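Local coordinates for protein caspase Nc subunit 1 (Drosophila melanogaster, PDB 2FP3) that acts as an initiator cysteine protease in the caspase cascade that carries out programmed cell death, at residues 34-39 / 90-95; 41-46 / 306-311; 66-71 / 133-138; 233-238 / 297-302; 257-262 / 277-282. The protein carries 2 engineered substitutions. One frame throughout, in Å; residues are numbered along the deposited sequence.

Contact 1 (34-39 / 90-95)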
# COMPACT_ATOMS: atom_id res chain seq x y z
N PRO A 34 8.30 1.23 -16.11
CA PRO A 34 8.13 2.60 -16.60
C PRO A 34 9.14 3.54 -15.97
O PRO A 34 9.74 3.22 -14.95
CB PRO A 34 6.70 2.93 -16.17
CG PRO A 34 6.02 1.60 -16.23
CD PRO A 34 7.04 0.70 -15.57
N GLU A 35 9.32 4.69 -16.58
CA GLU A 35 10.25 5.68 -16.06
C GLU A 35 9.57 6.45 -14.94
O GLU A 35 8.45 6.94 -15.11
CB GLU A 35 10.65 6.65 -17.17
CG GLU A 35 11.41 7.86 -16.68
CD GLU A 35 11.43 8.98 -17.69
OE1 GLU A 35 11.97 8.78 -18.80
OE2 GLU A 35 10.89 10.07 -17.39
N VAL A 36 10.24 6.56 -13.80
CA VAL A 36 9.71 7.30 -12.67
C VAL A 36 10.43 8.64 -12.59
O VAL A 36 11.60 8.68 -12.22
CB VAL A 36 9.95 6.54 -11.34
CG1 VAL A 36 9.53 7.41 -10.17
CG2 VAL A 36 9.17 5.24 -11.34
N LYS A 37 9.74 9.72 -12.93
CA LYS A 37 10.37 11.03 -12.89
C LYS A 37 10.90 11.26 -11.48
O LYS A 37 10.31 10.77 -10.52
CD LYS A 37 9.06 14.56 -13.96
CE LYS A 37 8.51 14.28 -15.36
NZ LYS A 37 7.69 13.03 -15.43
N LYS A 38 11.99 11.99 -11.35
CA LYS A 38 12.61 12.26 -10.06
C LYS A 38 12.40 13.70 -9.62
O LYS A 38 12.24 14.59 -10.44
CB LYS A 38 14.12 12.00 -10.11
CG LYS A 38 14.54 10.63 -10.62
CD LYS A 38 16.07 10.51 -10.59
CE LYS A 38 16.61 9.39 -11.49
NZ LYS A 38 16.16 8.03 -11.08
N SER A 39 12.40 13.92 -8.31
CA SER A 39 12.26 15.26 -7.78
C SER A 39 13.57 16.01 -7.98
O SER A 39 14.63 15.40 -8.18
CB SER A 39 11.94 15.21 -6.28
OG SER A 39 10.72 14.54 -6.06
N ILE A 90 7.25 -3.46 -6.93
CA ILE A 90 8.67 -3.52 -6.63
C ILE A 90 9.42 -2.48 -7.45
O ILE A 90 10.17 -1.68 -6.90
CB ILE A 90 9.24 -4.93 -6.89
CG1 ILE A 90 8.73 -5.89 -5.81
CG2 ILE A 90 10.78 -4.91 -6.85
CD1 ILE A 90 8.91 -7.37 -6.14
N HIS A 91 9.21 -2.48 -8.75
CA HIS A 91 9.88 -1.51 -9.60
C HIS A 91 9.67 -0.08 -9.08
O HIS A 91 10.63 0.66 -8.87
CB HIS A 91 9.37 -1.61 -11.04
CG HIS A 91 9.76 -0.44 -11.88
ND1 HIS A 91 11.07 -0.18 -12.23
CD2 HIS A 91 9.03 0.58 -12.38
CE1 HIS A 91 11.12 0.96 -12.91
NE2 HIS A 91 9.90 1.44 -13.01
N LEU A 92 8.41 0.30 -8.89
CA LEU A 92 8.07 1.63 -8.42
C LEU A 92 8.74 2.02 -7.11
O LEU A 92 9.25 3.15 -6.97
CB LEU A 92 6.56 1.76 -8.23
CG LEU A 92 6.09 3.01 -7.48
CD1 LEU A 92 6.42 4.24 -8.30
CD2 LEU A 92 4.59 2.93 -7.22
N PHE A 93 8.74 1.11 -6.14
CA PHE A 93 9.34 1.44 -4.86
C PHE A 93 10.86 1.39 -4.85
O PHE A 93 11.49 2.00 -3.97
CB PHE A 93 8.71 0.61 -3.73
CG PHE A 93 7.33 1.08 -3.38
CD1 PHE A 93 6.21 0.53 -4.00
CD2 PHE A 93 7.15 2.17 -2.53
CE1 PHE A 93 4.94 1.07 -3.79
CE2 PHE A 93 5.88 2.71 -2.31
CZ PHE A 93 4.77 2.16 -2.95
N GLN A 94 11.46 0.70 -5.81
CA GLN A 94 12.92 0.70 -5.91
C GLN A 94 13.34 2.09 -6.35
O GLN A 94 14.34 2.63 -5.89
CB GLN A 94 13.41 -0.32 -6.93
CG GLN A 94 13.41 -1.74 -6.42
CD GLN A 94 14.15 -2.68 -7.35
OE1 GLN A 94 13.91 -2.68 -8.56
NE2 GLN A 94 15.04 -3.49 -6.79
N GLU A 95 12.54 2.69 -7.24
CA GLU A 95 12.82 4.02 -7.74
C GLU A 95 12.50 5.06 -6.66
O GLU A 95 12.98 6.20 -6.73
CB GLU A 95 12.00 4.28 -9.00
CG GLU A 95 12.20 3.22 -10.07
CD GLU A 95 13.61 3.23 -10.64
OE1 GLU A 95 14.06 2.16 -11.12
OE2 GLU A 95 14.27 4.28 -10.62

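Contact 2 (41-46 / 306-311)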
# COMPACT_ATOMS: atom_id res chain seq x y z
N LYS A 41 14.05 18.66 -5.82
CA LYS A 41 14.05 19.39 -4.57
C LYS A 41 13.24 18.59 -3.56
O LYS A 41 12.66 17.56 -3.89
CB LYS A 41 13.37 20.75 -4.78
CG LYS A 41 11.93 20.59 -5.27
CD LYS A 41 11.27 21.89 -5.72
CE LYS A 41 10.70 22.69 -4.56
NZ LYS A 41 10.13 23.99 -5.05
N ILE A 42 13.22 19.07 -2.32
CA ILE A 42 12.43 18.44 -1.28
C ILE A 42 11.13 19.25 -1.32
O ILE A 42 11.14 20.46 -1.09
CB ILE A 42 13.08 18.60 0.12
CG1 ILE A 42 14.43 17.88 0.15
CG2 ILE A 42 12.14 18.08 1.20
CD1 ILE A 42 14.36 16.38 -0.10
N HIS A 43 10.02 18.58 -1.63
CA HIS A 43 8.74 19.26 -1.71
C HIS A 43 8.13 19.47 -0.33
O HIS A 43 8.12 18.55 0.48
CB HIS A 43 7.81 18.47 -2.62
CG HIS A 43 8.25 18.46 -4.05
ND1 HIS A 43 7.80 19.37 -4.98
CD2 HIS A 43 9.18 17.70 -4.69
CE1 HIS A 43 8.43 19.18 -6.12
NE2 HIS A 43 9.27 18.17 -5.97
N GLY A 44 7.65 20.68 -0.08
CA GLY A 44 7.07 21.00 1.21
C GLY A 44 5.75 21.72 1.08
O GLY A 44 5.40 22.54 1.94
N GLY A 45 5.02 21.41 0.01
CA GLY A 45 3.72 22.01 -0.23
C GLY A 45 3.65 23.52 -0.39
O GLY A 45 2.85 24.02 -1.18
N ASP A 46 4.48 24.24 0.36
CA ASP A 46 4.49 25.70 0.30
C ASP A 46 3.14 26.25 0.77
O ASP A 46 3.03 27.42 1.13
CB ASP A 46 4.79 26.20 -1.12
CG ASP A 46 6.27 26.16 -1.45
OD1 ASP A 46 6.64 26.53 -2.59
OD2 ASP A 46 7.08 25.77 -0.58
N LYS A 306 1.14 16.58 4.51
CA LYS A 306 1.30 16.15 3.13
C LYS A 306 2.41 15.11 3.07
O LYS A 306 3.37 15.14 3.86
CB LYS A 306 1.67 17.34 2.24
CG LYS A 306 0.68 18.49 2.24
CD LYS A 306 -0.59 18.19 1.46
CE LYS A 306 -1.56 19.37 1.58
NZ LYS A 306 -2.83 19.19 0.84
N LEU A 307 2.28 14.17 2.13
CA LEU A 307 3.29 13.16 1.95
C LEU A 307 3.88 13.23 0.55
O LEU A 307 3.27 12.76 -0.41
CB LEU A 307 2.73 11.75 2.19
CG LEU A 307 3.75 10.65 1.92
CD1 LEU A 307 5.01 10.92 2.72
CD2 LEU A 307 3.20 9.29 2.27
N TYR A 308 5.06 13.84 0.44
CA TYR A 308 5.76 13.92 -0.84
C TYR A 308 6.84 12.86 -0.73
O TYR A 308 7.51 12.74 0.29
CB TYR A 308 6.41 15.29 -1.05
CG TYR A 308 5.43 16.39 -1.38
CD1 TYR A 308 4.92 17.22 -0.39
CD2 TYR A 308 4.98 16.57 -2.70
CE1 TYR A 308 3.98 18.22 -0.69
CE2 TYR A 308 4.04 17.56 -3.01
CZ TYR A 308 3.55 18.38 -2.01
OH TYR A 308 2.64 19.37 -2.30
N PHE A 309 7.00 12.06 -1.78
CA PHE A 309 7.98 11.00 -1.77
C PHE A 309 9.39 11.48 -2.18
O PHE A 309 10.38 10.80 -1.89
CB PHE A 309 7.51 9.86 -2.68
CG PHE A 309 6.38 9.04 -2.10
CD1 PHE A 309 6.61 8.11 -1.10
CD2 PHE A 309 5.07 9.22 -2.55
CE1 PHE A 309 5.56 7.37 -0.54
CE2 PHE A 309 4.02 8.49 -2.00
CZ PHE A 309 4.26 7.56 -0.99
N ASN A 310 9.46 12.64 -2.82
CA ASN A 310 10.72 13.21 -3.28
C ASN A 310 11.61 12.12 -3.88
O ASN A 310 12.77 11.97 -3.51
CB ASN A 310 11.45 13.89 -2.11
CG ASN A 310 10.67 15.05 -1.53
OD1 ASN A 310 10.18 15.90 -2.26
ND2 ASN A 310 10.56 15.09 -0.20
N PRO A 311 11.07 11.35 -4.83
CA PRO A 311 11.92 10.30 -5.38
C PRO A 311 13.19 10.81 -6.04
O PRO A 311 13.17 11.80 -6.77
CB PRO A 311 10.99 9.60 -6.37
CG PRO A 311 10.20 10.72 -6.90
CD PRO A 311 9.88 11.57 -5.67
O HOH W 1 9.04 16.40 1.45

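Contact 3 (66-71 / 133-138)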
# COMPACT_ATOMS: atom_id res chain seq x y z
N MET A 66 5.31 -5.95 1.03
CA MET A 66 4.42 -6.38 -0.04
C MET A 66 4.06 -7.85 0.09
O MET A 66 4.94 -8.70 0.05
CB MET A 66 5.05 -6.14 -1.40
CG MET A 66 4.02 -6.00 -2.50
SD MET A 66 4.52 -6.70 -4.06
CE MET A 66 5.85 -5.63 -4.51
N VAL A 67 2.78 -8.14 0.25
CA VAL A 67 2.32 -9.51 0.38
C VAL A 67 1.29 -9.82 -0.71
O VAL A 67 0.16 -9.34 -0.67
CB VAL A 67 1.71 -9.75 1.77
CG1 VAL A 67 1.10 -11.14 1.84
CG2 VAL A 67 2.78 -9.57 2.84
N ASN A 68 1.70 -10.61 -1.70
CA ASN A 68 0.83 -10.97 -2.81
C ASN A 68 0.44 -12.45 -2.72
O ASN A 68 1.21 -13.33 -3.14
CB ASN A 68 1.54 -10.70 -4.14
CG ASN A 68 0.58 -10.51 -5.31
OD1 ASN A 68 -0.61 -10.79 -5.20
ND2 ASN A 68 1.10 -10.03 -6.43
N ILE A 69 -0.73 -12.73 -2.17
CA ILE A 69 -1.23 -14.10 -2.03
C ILE A 69 -1.95 -14.49 -3.31
O ILE A 69 -2.88 -13.81 -3.74
CB ILE A 69 -2.22 -14.21 -0.85
CG1 ILE A 69 -1.57 -13.69 0.43
CG2 ILE A 69 -2.68 -15.65 -0.68
CD1 ILE A 69 -2.49 -13.70 1.63
N MET A 70 -1.55 -15.59 -3.94
CA MET A 70 -2.19 -15.98 -5.19
C MET A 70 -2.60 -17.43 -5.33
O MET A 70 -2.95 -17.87 -6.41
CB MET A 70 -1.31 -15.57 -6.36
CG MET A 70 0.12 -16.04 -6.26
SD MET A 70 1.13 -15.27 -7.53
CE MET A 70 0.65 -16.25 -8.96
N ASP A 71 -2.55 -18.18 -4.23
CA ASP A 71 -2.94 -19.59 -4.26
C ASP A 71 -3.87 -19.91 -3.11
O ASP A 71 -3.60 -19.56 -1.96
CB ASP A 71 -1.70 -20.49 -4.22
CG ASP A 71 -0.98 -20.57 -5.56
OD1 ASP A 71 0.13 -21.14 -5.60
OD2 ASP A 71 -1.53 -20.07 -6.57
N VAL A 133 1.37 -3.31 1.25
CA VAL A 133 0.40 -3.61 0.22
C VAL A 133 0.07 -5.09 0.32
O VAL A 133 0.93 -5.94 0.07
CB VAL A 133 0.91 -3.30 -1.20
CG1 VAL A 133 -0.18 -3.59 -2.22
CG2 VAL A 133 1.32 -1.83 -1.31
N LEU A 134 -1.16 -5.38 0.72
CA LEU A 134 -1.62 -6.75 0.85
C LEU A 134 -2.59 -7.03 -0.28
O LEU A 134 -3.62 -6.38 -0.40
CB LEU A 134 -2.32 -6.96 2.20
CG LEU A 134 -2.99 -8.32 2.42
CD1 LEU A 134 -1.95 -9.44 2.33
CD2 LEU A 134 -3.67 -8.34 3.78
N MET A 135 -2.23 -7.99 -1.13
CA MET A 135 -3.08 -8.34 -2.25
C MET A 135 -3.59 -9.76 -2.11
O MET A 135 -2.83 -10.72 -2.21
CB MET A 135 -2.30 -8.18 -3.56
CG MET A 135 -1.89 -6.75 -3.79
SD MET A 135 -0.67 -6.55 -5.06
CE MET A 135 0.79 -7.23 -4.22
N THR A 136 -4.89 -9.88 -1.85
CA THR A 136 -5.54 -11.18 -1.68
C THR A 136 -7.04 -11.03 -1.94
O THR A 136 -7.48 -10.04 -2.52
CB THR A 136 -5.33 -11.69 -0.25
OG1 THR A 136 -5.97 -12.97 -0.10
CG2 THR A 136 -5.93 -10.72 0.74
N HIS A 137 -7.82 -12.02 -1.52
CA HIS A 137 -9.27 -11.98 -1.69
C HIS A 137 -9.89 -11.47 -0.39
O HIS A 137 -9.40 -11.78 0.70
CB HIS A 137 -9.81 -13.37 -2.01
CG HIS A 137 -9.39 -13.89 -3.35
ND1 HIS A 137 -9.53 -13.16 -4.51
CD2 HIS A 137 -8.86 -15.08 -3.72
CE1 HIS A 137 -9.12 -13.89 -5.54
NE2 HIS A 137 -8.71 -15.06 -5.09
N GLY A 138 -10.97 -10.71 -0.51
CA GLY A 138 -11.64 -10.18 0.67
C GLY A 138 -13.11 -10.55 0.75
O GLY A 138 -13.80 -10.62 -0.26

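Contact 4 (233-238 / 297-302)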
# COMPACT_ATOMS: atom_id res chain seq x y z
N THR A 233 -2.16 7.70 9.41
CA THR A 233 -2.37 6.52 8.60
C THR A 233 -3.40 6.69 7.48
O THR A 233 -4.41 7.36 7.64
CB THR A 233 -2.81 5.34 9.49
OG1 THR A 233 -1.87 5.15 10.54
CG2 THR A 233 -2.92 4.06 8.67
N LEU A 234 -3.10 6.07 6.34
CA LEU A 234 -4.02 6.07 5.21
C LEU A 234 -4.34 4.61 4.92
O LEU A 234 -3.44 3.76 4.91
CB LEU A 234 -3.38 6.69 3.97
CG LEU A 234 -3.09 8.20 3.92
CD1 LEU A 234 -2.47 8.52 2.56
CD2 LEU A 234 -4.37 9.01 4.13
N VAL A 235 -5.62 4.31 4.72
CA VAL A 235 -6.05 2.96 4.38
C VAL A 235 -6.68 3.09 3.01
O VAL A 235 -7.71 3.74 2.84
CB VAL A 235 -7.07 2.40 5.38
CG1 VAL A 235 -7.50 1.00 4.94
CG2 VAL A 235 -6.44 2.33 6.77
N CYS A 236 -6.04 2.48 2.02
CA CYS A 236 -6.49 2.56 0.64
C CYS A 236 -7.17 1.28 0.16
O CYS A 236 -6.72 0.17 0.47
CB CYS A 236 -5.30 2.89 -0.25
SG CYS A 236 -4.31 4.24 0.44
N TYR A 237 -8.25 1.45 -0.59
CA TYR A 237 -9.03 0.34 -1.10
C TYR A 237 -9.29 0.54 -2.59
O TYR A 237 -9.13 1.64 -3.11
CB TYR A 237 -10.40 0.27 -0.43
CG TYR A 237 -10.42 0.49 1.06
CD1 TYR A 237 -10.09 -0.53 1.94
CD2 TYR A 237 -10.84 1.71 1.59
CE1 TYR A 237 -10.17 -0.36 3.31
CE2 TYR A 237 -10.92 1.91 2.97
CZ TYR A 237 -10.58 0.86 3.83
OH TYR A 237 -10.66 1.01 5.20
N ALA A 238 -9.69 -0.53 -3.26
CA ALA A 238 -10.04 -0.48 -4.68
C ALA A 238 -11.54 -0.75 -4.69
O ALA A 238 -12.02 -1.70 -5.31
CB ALA A 238 -9.30 -1.55 -5.46
N ALA A 297 -10.88 4.46 -3.22
CA ALA A 297 -11.24 5.13 -1.97
C ALA A 297 -10.17 4.93 -0.89
O ALA A 297 -9.37 4.01 -0.97
CB ALA A 297 -12.58 4.60 -1.48
N TYR A 298 -10.16 5.80 0.12
CA TYR A 298 -9.21 5.66 1.22
C TYR A 298 -9.69 6.39 2.46
O TYR A 298 -10.47 7.34 2.35
CB TYR A 298 -7.82 6.19 0.83
CG TYR A 298 -7.77 7.69 0.58
CD1 TYR A 298 -8.03 8.23 -0.68
CD2 TYR A 298 -7.42 8.57 1.61
CE1 TYR A 298 -7.92 9.60 -0.92
CE2 TYR A 298 -7.32 9.94 1.38
CZ TYR A 298 -7.56 10.45 0.12
OH TYR A 298 -7.43 11.81 -0.11
N ASP A 299 -9.24 5.95 3.63
CA ASP A 299 -9.61 6.60 4.88
C ASP A 299 -8.42 7.36 5.45
O ASP A 299 -7.31 6.82 5.54
CB ASP A 299 -10.06 5.60 5.94
CG ASP A 299 -11.08 4.63 5.44
OD1 ASP A 299 -11.95 5.02 4.63
OD2 ASP A 299 -11.02 3.47 5.87
N ASN A 300 -8.66 8.61 5.82
CA ASN A 300 -7.62 9.44 6.40
C ASN A 300 -7.79 9.36 7.92
O ASN A 300 -8.74 9.92 8.48
CB ASN A 300 -7.78 10.89 5.94
CG ASN A 300 -6.60 11.74 6.31
OD1 ASN A 300 -6.10 11.66 7.42
ND2 ASN A 300 -6.14 12.58 5.37
N LEU A 301 -6.89 8.64 8.59
CA LEU A 301 -6.96 8.49 10.04
C LEU A 301 -5.90 9.39 10.66
O LEU A 301 -4.78 8.96 10.96
CB LEU A 301 -6.71 7.04 10.44
CG LEU A 301 -7.51 5.96 9.71
CD1 LEU A 301 -7.15 4.58 10.27
CD2 LEU A 301 -8.99 6.22 9.88
N GLY A 302 -6.25 10.65 10.86
CA GLY A 302 -5.30 11.57 11.42
C GLY A 302 -4.05 11.71 10.56
O GLY A 302 -2.99 12.05 11.08

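Contact 5 (257-262 / 277-282)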
# COMPACT_ATOMS: atom_id res chain seq x y z
N GLN A 257 -2.14 -1.04 -10.98
CA GLN A 257 -1.43 -0.60 -12.17
C GLN A 257 -1.55 0.90 -12.37
O GLN A 257 -0.55 1.59 -12.60
CB GLN A 257 -1.93 -1.34 -13.41
CG GLN A 257 -1.67 -2.84 -13.36
CD GLN A 257 -0.19 -3.17 -13.16
OE1 GLN A 257 0.16 -3.98 -12.30
NE2 GLN A 257 0.67 -2.55 -13.96
N LYS A 258 -2.78 1.40 -12.27
CA LYS A 258 -3.04 2.82 -12.44
C LYS A 258 -2.29 3.61 -11.37
O LYS A 258 -1.78 4.71 -11.61
CB LYS A 258 -4.54 3.10 -12.35
CG LYS A 258 -4.95 4.38 -13.05
CD LYS A 258 -4.61 4.33 -14.53
CE LYS A 258 -4.84 5.68 -15.20
NZ LYS A 258 -4.53 5.67 -16.66
N PHE A 259 -2.24 3.03 -10.17
CA PHE A 259 -1.54 3.66 -9.06
C PHE A 259 -0.06 3.84 -9.39
O PHE A 259 0.50 4.93 -9.24
CB PHE A 259 -1.68 2.82 -7.80
CG PHE A 259 -0.88 3.35 -6.64
CD1 PHE A 259 -1.12 4.62 -6.14
CD2 PHE A 259 0.12 2.57 -6.07
CE1 PHE A 259 -0.37 5.12 -5.08
CE2 PHE A 259 0.88 3.07 -5.01
CZ PHE A 259 0.63 4.34 -4.52
N CYS A 260 0.58 2.76 -9.83
CA CYS A 260 1.99 2.81 -10.17
C CYS A 260 2.22 3.76 -11.32
O CYS A 260 3.24 4.46 -11.36
CB CYS A 260 2.51 1.42 -10.52
SG CYS A 260 2.51 0.27 -9.12
N GLN A 261 1.29 3.79 -12.28
CA GLN A 261 1.45 4.70 -13.41
C GLN A 261 1.43 6.13 -12.92
O GLN A 261 2.33 6.91 -13.24
CB GLN A 261 0.34 4.49 -14.45
CG GLN A 261 0.22 3.06 -14.96
CD GLN A 261 -0.77 2.91 -16.11
OE1 GLN A 261 -1.88 3.44 -16.07
NE2 GLN A 261 -0.37 2.17 -17.14
N VAL A 262 0.41 6.47 -12.14
CA VAL A 262 0.25 7.82 -11.58
C VAL A 262 1.41 8.19 -10.67
O VAL A 262 1.87 9.33 -10.65
CB VAL A 262 -1.07 7.94 -10.78
CG1 VAL A 262 -1.18 9.34 -10.14
CG2 VAL A 262 -2.27 7.67 -11.69
N LYS A 277 -6.36 10.38 -5.26
CA LYS A 277 -7.57 10.88 -5.91
C LYS A 277 -7.41 10.69 -7.41
O LYS A 277 -8.35 10.29 -8.09
CB LYS A 277 -7.80 12.36 -5.60
CG LYS A 277 -8.25 12.67 -4.18
CD LYS A 277 -8.29 14.18 -3.99
CE LYS A 277 -8.21 14.59 -2.55
NZ LYS A 277 -6.96 14.21 -1.89
N LYS A 278 -6.21 10.97 -7.93
CA LYS A 278 -5.93 10.80 -9.36
C LYS A 278 -6.09 9.33 -9.72
O LYS A 278 -6.65 8.99 -10.75
CB LYS A 278 -4.50 11.23 -9.70
CG LYS A 278 -4.39 12.25 -10.83
CD LYS A 278 -4.94 11.74 -12.15
CE LYS A 278 -4.95 12.85 -13.20
NZ LYS A 278 -5.72 12.48 -14.42
N THR A 279 -5.58 8.45 -8.86
CA THR A 279 -5.70 7.03 -9.11
C THR A 279 -7.18 6.64 -9.16
O THR A 279 -7.62 5.98 -10.11
CB THR A 279 -4.99 6.23 -8.00
OG1 THR A 279 -3.62 6.62 -7.94
CG2 THR A 279 -5.06 4.74 -8.27
N SER A 280 -7.94 7.07 -8.16
CA SER A 280 -9.37 6.77 -8.08
C SER A 280 -10.17 7.34 -9.23
O SER A 280 -11.16 6.75 -9.66
CB SER A 280 -9.94 7.29 -6.77
OG SER A 280 -11.36 7.27 -6.79
N GLU A 281 -9.76 8.49 -9.73
CA GLU A 281 -10.46 9.12 -10.84
C GLU A 281 -10.14 8.34 -12.11
O GLU A 281 -11.01 8.08 -12.93
CB GLU A 281 -9.99 10.56 -10.99
CG GLU A 281 -10.68 11.29 -12.12
CD GLU A 281 -9.76 12.28 -12.78
OE1 GLU A 281 -8.81 11.84 -13.47
OE2 GLU A 281 -9.99 13.50 -12.62
N ALA A 282 -8.87 7.99 -12.25
CA ALA A 282 -8.38 7.26 -13.40
C ALA A 282 -9.01 5.88 -13.52
O ALA A 282 -9.66 5.56 -14.51
CB ALA A 282 -6.87 7.13 -13.32

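Contact 1 (34-39 / 90-95)
P34 and H91 make the polar link of this contact. NE2 of H91 donates to P34 O at 2.6 Å, entering in the carbonyl plane on a lone pair, while the oxygen sits 17° out of the imidazole plane; the N-H...O angle of 146° leaves the bond short but bent. Proline's ring suits this end as an apolar surface, its CD 3.8 Å from H91 CD2, while the backbone O takes the NE2 proton. Two residues on, V36 drives a compact branched side chain into the helix surface. Its CG2, set beside its own backbone N by chi1 of 173°, lies 3.8 Å from E95 CB and 4.2 Å from L92 CD1. At the margin K38 NZ comes within 4.2 Å of E95 OE2, an attraction of opposite charges too long for a salt bridge.

In the second shell, ND1 of H91 bonds to V31 O. Two carbonyls thus fix the ring's rotation and would be expected to favour its doubly protonated form. A264 of helix 251-266 touches V36, and C260 and M263 of that helix touch L92. Segment 34-39 is thus an N-terminal loop packed against two helices of the caspase α/β fold.

Contact 2 (41-46 / 306-311)
Around I42 and H43 the chain runs in the opposite sense to N310 and Y308, with the CA atoms of I42 and N310 5.9 Å apart and those of H43 and Y308 6.2 Å. Neither segment is regular strand, and a side chain does the work of a backbone carbonyl. N310 has positive phi and psi, a conformation asparagine tolerates better than most residues, and it turns its amide toward 41-46. OD1 accepts from H43 N at 2.8 Å, nearly straight at the hydrogen, although the donor stands 29° away from the amide plane.

The same OD1 lies in the plane of the H43 ring, at its edge, 3.2 Å from CD2; ring and amide are nearly coplanar. With H43 CG beside its backbone N (chi1 -67°), the CD2 edge of the imidazole is brought to this oxygen. H43 CB rests on one face of Y308, 3.6 Å from the ring centroid, a CH-pi contact; the rings are nearly parallel but too far displaced to stack. Further along, Y308 CE1 meets G45 N at 3.4 Å. At the nitrogen end of the amide, I42 CG2 lies 3.7 Å from ND2.

A water donates to H43 O and accepts from N310 ND2, which also bonds to M55 O. One buried amide therefore serves both polar atoms of the H43 backbone, one directly and one through water, which fixes its orientation.

Contact 3 (66-71 / 133-138)
The end of M135 fills a hollow between M66 and N68 of the neighbouring strand. With CG beside its backbone N (chi1 -63°) and a bend at the last torsion, its CE methyl settles 3.5 Å from N68 CG and 3.8 Å from M66 SD, so a flexible, unbranched thioether plugs the gap between a thioether and an amide. N68 can afford this greasy neighbour because its polar atoms are held by others: ND2 by S86 OG and A82 O, OD1 by R79.

On the opposite face of the sheet the bumps are branched. V67 and L134 stand side by side, pointing the same way, with V67 CG1 3.5 Å from L134 CD1. Beyond the strand ends I69 and T136 repeat this pattern, I69 CD1 lying 4.0 Å from T136 OG1, while that hydroxyl bonds to Y72 OH and E148 O.

The backbones run parallel, 3° apart, and three bonds join them: V67 N to V133 O at 2.9 Å, M135 N to V67 O at 2.8 Å and I69 N to M135 O at 2.9 Å. Helix 82-95 covers the methionine face through L89 and I90. These are adjacent parallel strands inside the mixed caspase sheet, and, as in relatives, the probable catalytic histidine H137 lies just beyond the regularly paired part of strand 130-139, near its C-terminal end.

Contact 4 (233-238 / 297-302)
Y237 and D299 cross at about a right angle on one face of the strand pair. The tyrosine hydroxyl donates to D299 OD2 at 2.6 Å, meeting it on the syn side but 31° out of the carboxylate plane, and ring and carboxylate are turned 61° apart. Y237 CG stands beside its backbone N (chi1 -43°), which swings the ring back along the strands, two residues beyond its own partner A297. K161 NZ donates to the same hydroxyl; its positive charge would be expected to strengthen the hydroxyl as a donor to the acid. On this face, too, V235 CG2 reaches L301 CD1 at 4.2 Å.

On the other face Y298 lies alongside L234, both pointing the same way, with Y298 CD2 4.0 Å from L234 CD2. The Y298 hydroxyl is taken up by E273 and K277 of helix 272-284. The small thiol of C236 suits the close spot opposite, SG being 4.0 Å from Y298 CB.

Backbone bonds pair T233 with L301, V235 with D299 and Y237 with A297, one bond at each end of the pairing being weak. Within this chain, strand 297-301 thus adds an antiparallel edge strand to the otherwise parallel core strands of the caspase fold, with Y237 about 4 Å, side chain to side chain, from A184, the engineered residue at the inferred catalytic position.

Contact 5 (257-262 / 277-282)
A chi1 of -58° in T279 places OG1 beside the backbone N and CG2 anti to it, and so aims both branches at F259 and its neighbours. F259 has its ring anti to the backbone N (chi1 175°), which sets the CD1 edge against the threonine: T279 OG1 lies in the ring plane, 3.7 Å from CD1. The threonine methyl takes the other task, sitting 3.8 Å from F259 CA and 3.9 Å from F259 CB. Its hydroxyl bonds back to I275 O one turn earlier in its own helix, so the polar atom is satisfied although it faces aromatic and aliphatic carbon.

A short branched residue at 279 lets the backbones come close, the CA atoms of F259 and T279 being 5.4 Å apart and the helix axes 9.0 Å, inclined at 132° between their N-to-C directions. These are two consecutive helices on one side of the caspase α/β sheet, lying between strands 233-237 and 297-301 in the chain. C260 turns away from 277-282 toward S88, L89 and L92 of helix 82-95, and F259 and V262 also touch I275.

One turn on from F259, V262 crosses T279 and K278 obliquely. Its CG1 meets K278 CB at 3.8 Å, and its CB is 4.0 Å from T279 OG1. The beta-branched valine gives a rigid apolar wedge here, whereas K278 lends just the root of its chain; its NZ leads away to E281 OE1, 3.3 Å distant, in a salt bridge along the same helix.

Contacts 3 and 4 reach the same sheet, their centres 18 Å apart: 62-68 pairs with 130-139, strand 177-181 intervenes, and 233-237 pairs with 297-301. Contact 5 joins the two helices between the strands of contact 4, meeting it through K277 and Y298. Helix 82-95, after strand 62-68, carries contact 1 and touches contact 5 where L92 meets C260. Contacts 1 and 2, about 15 Å apart between centres, touch where S39 meets P311. Along the chain, the segments of contact 1 alternate with those of contacts 2 and 3, and contact 2 spans contacts 3, 4 and 5. Both chain ends are thus tied to one caspase domain, with contact 3 and its probable catalytic histidine about 29 Å from contact 2, centre to centre.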